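Local coordinates for DUF3992 domain-containing protein (Bacillus cereus, PDB 7A02), which builds the disulfide-linked pili, or endospore appendages, of Bacillus spores as their repeating subunit, at residues Trp27-Thr32 with Val95-Thr100; Thr61-Ser66 with Val74-Val79. All blocks are in the same frame, centred on the assembly; numbering follows the deposited sequence.

Contact 1: Trp27-Thr32 with Val95-Thr100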
# COMPACT_ATOMS: atom_id res chain seq x y z
N TRP A 27 -38.68 -45.99 -2.62
CA TRP A 27 -40.04 -45.50 -2.58
C TRP A 27 -40.98 -46.43 -3.34
O TRP A 27 -40.58 -47.10 -4.30
CB TRP A 27 -40.15 -44.10 -3.17
CG TRP A 27 -39.57 -43.99 -4.52
CD1 TRP A 27 -38.32 -43.59 -4.83
CD2 TRP A 27 -40.21 -44.29 -5.76
NE1 TRP A 27 -38.13 -43.61 -6.19
CE2 TRP A 27 -39.29 -44.04 -6.78
CE3 TRP A 27 -41.49 -44.74 -6.11
CZ2 TRP A 27 -39.59 -44.23 -8.12
CZ3 TRP A 27 -41.78 -44.93 -7.43
CH2 TRP A 27 -40.84 -44.67 -8.42
N THR A 28 -42.23 -46.43 -2.89
CA THR A 28 -43.35 -47.10 -3.56
C THR A 28 -44.44 -46.07 -3.81
O THR A 28 -44.83 -45.34 -2.89
CB THR A 28 -43.89 -48.24 -2.70
OG1 THR A 28 -42.81 -49.04 -2.23
CG2 THR A 28 -44.83 -49.10 -3.52
N ALA A 29 -44.94 -46.02 -5.03
CA ALA A 29 -45.84 -44.96 -5.46
C ALA A 29 -47.27 -45.48 -5.59
O ALA A 29 -47.51 -46.49 -6.24
CB ALA A 29 -45.39 -44.39 -6.80
N ALA A 30 -48.20 -44.77 -4.96
CA ALA A 30 -49.62 -45.06 -5.12
C ALA A 30 -50.20 -44.15 -6.20
O ALA A 30 -49.49 -43.39 -6.85
CB ALA A 30 -50.35 -44.88 -3.79
N ALA A 31 -51.52 -44.22 -6.39
CA ALA A 31 -52.16 -43.34 -7.37
C ALA A 31 -52.66 -42.05 -6.74
O ALA A 31 -53.77 -41.60 -7.01
CB ALA A 31 -53.30 -44.08 -8.05
N THR A 32 -51.81 -41.41 -5.94
CA THR A 32 -52.03 -40.09 -5.38
C THR A 32 -50.66 -39.47 -5.17
O THR A 32 -49.65 -40.17 -5.08
CB THR A 32 -52.79 -40.11 -4.05
OG1 THR A 32 -52.15 -41.02 -3.15
CG2 THR A 32 -54.24 -40.50 -4.23
N VAL A 95 -41.08 -32.16 -2.43
CA VAL A 95 -41.05 -32.98 -3.63
C VAL A 95 -42.13 -34.04 -3.51
O VAL A 95 -42.30 -34.65 -2.45
CB VAL A 95 -39.67 -33.64 -3.84
CG1 VAL A 95 -39.60 -34.26 -5.21
CG2 VAL A 95 -38.57 -32.63 -3.68
N THR A 96 -42.87 -34.26 -4.59
CA THR A 96 -43.92 -35.27 -4.60
C THR A 96 -43.76 -36.19 -5.80
O THR A 96 -43.30 -35.77 -6.87
CB THR A 96 -45.32 -34.67 -4.62
OG1 THR A 96 -45.58 -34.11 -5.91
CG2 THR A 96 -45.47 -33.60 -3.57
N ILE A 97 -44.16 -37.44 -5.61
CA ILE A 97 -44.17 -38.43 -6.68
C ILE A 97 -45.59 -38.93 -6.89
O ILE A 97 -46.38 -39.07 -5.95
CB ILE A 97 -43.21 -39.60 -6.40
CG1 ILE A 97 -43.61 -40.35 -5.13
CG2 ILE A 97 -41.78 -39.12 -6.31
CD1 ILE A 97 -42.87 -41.63 -4.93
N LEU A 98 -45.92 -39.18 -8.15
CA LEU A 98 -47.23 -39.65 -8.57
C LEU A 98 -47.05 -40.83 -9.51
O LEU A 98 -46.27 -40.74 -10.46
CB LEU A 98 -48.02 -38.54 -9.25
CG LEU A 98 -49.44 -38.89 -9.68
CD1 LEU A 98 -50.28 -39.22 -8.48
CD2 LEU A 98 -50.05 -37.75 -10.46
N GLY A 99 -47.78 -41.91 -9.26
CA GLY A 99 -47.70 -43.09 -10.09
C GLY A 99 -49.07 -43.71 -10.32
O GLY A 99 -50.05 -43.34 -9.67
N THR A 100 -49.10 -44.65 -11.26
CA THR A 100 -50.31 -45.39 -11.55
C THR A 100 -50.67 -46.26 -10.35
O THR A 100 -49.85 -46.51 -9.47
CB THR A 100 -50.11 -46.22 -12.82
OG1 THR A 100 -49.65 -45.36 -13.87
CG2 THR A 100 -51.40 -46.87 -13.28
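Ile97 sends the end of its side chain against the indole of Trp27, and this oblique meeting is the apolar centre where residues 27-32 pass over residues 95-100. The methyl CD1 does the touching: it lies 3.6 Å from Trp27 CE3, near the fusion bond of the two rings, rather than by the pyrrole nitrogen. Both residues take the same first torsion. In Trp27, CG sits between the backbone N and the carbonyl carbon (chi1 53°), and CG1 of Ile97 does the same (chi1 62°); with chi2 of Ile97 extended, the methyl is carried out to the ring. Ala29 flanks the same methyl, its CB 4.2 Å from Ile97 CD1. The indole is fixed from elsewhere as well: its NE1 is hydrogen-bonded to the carbonyl oxygen of Glu107, and Leu51, Val53 and Phe108 pack on it.

The contact bridges two four-stranded antiparallel sheets packed as a beta sandwich, strand 19-29 belonging to one and strand 94-98 to the other. Beyond strand 19-29 the chain turns at Ala31, the centre of an inverse gamma turn, and goes on to strand 34-38 of the second sheet. Here backbone takes over from side chains. Gly99 N gives a weak, bent hydrogen bond to Ala30 O (3.3 Å), while Ala31 CA directs a C-H toward Gly99 O. Gly99 sits beside Ala29, whose CB is 4.2 Å from Gly99 CA. On the more exposed side Leu98 brings CD1 against the carbonyl group of Thr32.

Contact 2: Thr61-Ser66 with Val74-Val79; sequences TIVFYS and VETIVV
Ile62 and Ile77 form a hydrogen-bonded pair in an antiparallel beta hairpin whose arms, 61-66 and 74-79, run with axes 4.8 Å apart at their closest. Backbone bonds set the register. Ile62 N to Ile77 O and Ile77 N to Ile62 O are both 2.9 Å and nearly straight; Phe64 N reaches Glu75 O equally closely, and the bond from Val74 N to Phe64 O, nearer the turn, is weak. CA-H...O contacts such as Thr76 CA to Ile62 O lie between them.

Apolar packing dominates the face bearing Ile62, Phe64 and Ile77, which turns toward the other sheet of the sandwich. Ile62 holds CG1 anti to the backbone N (chi1 -170°), which leaves CG2 to lie beside Ile77 CB (3.7 Å). The ring of Phe64 runs alongside Glu75, CD1 meeting its CB, and is also stacked edge-to-face with Phe87. Glu75 and Ile77 pack in addition on Asp39 and Ala38 of a neighbouring subunit.

Mixed contacts mark the opposite face. Val63 and Thr76 point the same way, both valine methyls near Thr76 OG1, which makes a weak hydrogen bond to Glu75 O. Beside them, Thr61 CG2 lies 4.0 Å from Thr76 CG2.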
# COMPACT_ATOMS: atom_id res chain seq x y z
N THR A 61 -44.32 -39.48 -12.21
CA THR A 61 -44.13 -38.04 -12.33
C THR A 61 -43.61 -37.48 -11.02
O THR A 61 -44.22 -37.67 -9.97
CB THR A 61 -45.44 -37.35 -12.71
OG1 THR A 61 -45.86 -37.81 -14.00
CG2 THR A 61 -45.24 -35.86 -12.76
N ILE A 62 -42.49 -36.77 -11.09
CA ILE A 62 -41.87 -36.12 -9.94
C ILE A 62 -42.03 -34.61 -10.10
O ILE A 62 -41.81 -34.07 -11.19
CB ILE A 62 -40.39 -36.52 -9.79
CG1 ILE A 62 -39.84 -36.03 -8.45
CG2 ILE A 62 -39.56 -36.03 -10.95
CD1 ILE A 62 -38.53 -36.63 -8.09
N VAL A 63 -42.46 -33.95 -9.03
CA VAL A 63 -42.73 -32.52 -9.05
C VAL A 63 -42.06 -31.86 -7.85
O VAL A 63 -42.21 -32.33 -6.72
CB VAL A 63 -44.24 -32.21 -9.05
CG1 VAL A 63 -44.47 -30.73 -9.16
CG2 VAL A 63 -44.92 -32.92 -10.19
N PHE A 64 -41.33 -30.77 -8.10
CA PHE A 64 -40.74 -29.95 -7.06
C PHE A 64 -41.62 -28.73 -6.82
O PHE A 64 -42.00 -28.05 -7.77
CB PHE A 64 -39.33 -29.49 -7.45
CG PHE A 64 -38.36 -30.61 -7.68
CD1 PHE A 64 -38.36 -31.31 -8.86
CD2 PHE A 64 -37.43 -30.93 -6.72
CE1 PHE A 64 -37.47 -32.32 -9.08
CE2 PHE A 64 -36.53 -31.94 -6.94
CZ PHE A 64 -36.55 -32.64 -8.11
N TYR A 65 -41.94 -28.46 -5.56
CA TYR A 65 -42.85 -27.39 -5.20
C TYR A 65 -42.15 -26.37 -4.32
O TYR A 65 -41.46 -26.73 -3.36
CB TYR A 65 -44.07 -27.93 -4.45
CG TYR A 65 -45.05 -28.65 -5.32
CD1 TYR A 65 -45.76 -27.98 -6.30
CD2 TYR A 65 -45.28 -30.00 -5.16
CE1 TYR A 65 -46.66 -28.64 -7.09
CE2 TYR A 65 -46.18 -30.66 -5.94
CZ TYR A 65 -46.87 -29.98 -6.91
OH TYR A 65 -47.77 -30.65 -7.70
N SER A 66 -42.35 -25.10 -4.64
CA SER A 66 -41.87 -23.99 -3.84
C SER A 66 -43.08 -23.29 -3.24
O SER A 66 -43.86 -22.66 -3.96
CB SER A 66 -41.05 -23.01 -4.67
OG SER A 66 -41.00 -21.74 -4.06
N VAL A 74 -41.91 -25.59 -9.69
CA VAL A 74 -40.68 -25.09 -10.29
C VAL A 74 -40.05 -26.11 -11.23
O VAL A 74 -39.29 -25.73 -12.12
CB VAL A 74 -39.68 -24.67 -9.20
CG1 VAL A 74 -40.35 -23.74 -8.22
CG2 VAL A 74 -39.13 -25.87 -8.49
N GLU A 75 -40.36 -27.40 -11.07
CA GLU A 75 -39.79 -28.44 -11.92
C GLU A 75 -40.72 -29.64 -11.93
O GLU A 75 -41.33 -29.97 -10.91
CB GLU A 75 -38.41 -28.86 -11.44
CG GLU A 75 -37.28 -28.06 -12.03
CD GLU A 75 -36.89 -28.57 -13.39
OE1 GLU A 75 -37.16 -27.88 -14.39
OE2 GLU A 75 -36.31 -29.68 -13.46
N THR A 76 -40.79 -30.31 -13.08
CA THR A 76 -41.62 -31.50 -13.24
C THR A 76 -40.97 -32.42 -14.27
O THR A 76 -40.64 -31.97 -15.37
CB THR A 76 -43.03 -31.13 -13.68
OG1 THR A 76 -43.75 -30.56 -12.58
CG2 THR A 76 -43.78 -32.36 -14.17
N ILE A 77 -40.80 -33.69 -13.92
CA ILE A 77 -40.17 -34.67 -14.81
C ILE A 77 -41.03 -35.93 -14.83
O ILE A 77 -41.56 -36.35 -13.80
CB ILE A 77 -38.74 -35.00 -14.37
CG1 ILE A 77 -37.85 -33.76 -14.43
CG2 ILE A 77 -38.13 -36.04 -15.27
CD1 ILE A 77 -36.51 -33.95 -13.77
N VAL A 78 -41.16 -36.53 -16.01
CA VAL A 78 -41.90 -37.77 -16.19
C VAL A 78 -40.92 -38.85 -16.63
O VAL A 78 -40.24 -38.70 -17.65
CB VAL A 78 -43.03 -37.61 -17.22
CG1 VAL A 78 -43.49 -38.96 -17.70
CG2 VAL A 78 -44.18 -36.86 -16.60
N VAL A 79 -40.87 -39.95 -15.88
CA VAL A 79 -39.87 -40.99 -16.08
C VAL A 79 -40.58 -42.30 -16.40
O VAL A 79 -41.52 -42.69 -15.70
CB VAL A 79 -38.98 -41.16 -14.83
CG1 VAL A 79 -38.05 -42.34 -14.99
CG2 VAL A 79 -38.20 -39.90 -14.57

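After the N-terminal part, which includes strand 10-11, the chain runs along strand 19-29, whose end and the following turn, residues 27-32, form the first half of contact 1. Strands 34-38 and 46-55 follow before the hairpin 60-66/72-79, where contact 2 closes a short loop of seven residues. Only after strand 84-90 does the chain return as residues 95-100 to close contact 1, so contact 2 is nested within its much longer loop. Contact 1 ties one sheet to the other, whereas contact 2 lies within a single sheet. They meet there directly, since strands 94-98 and 60-66 are neighbours: Leu98 N and Thr96 N probably hydrogen-bond to the carbonyl oxygens of Thr61 and Val63.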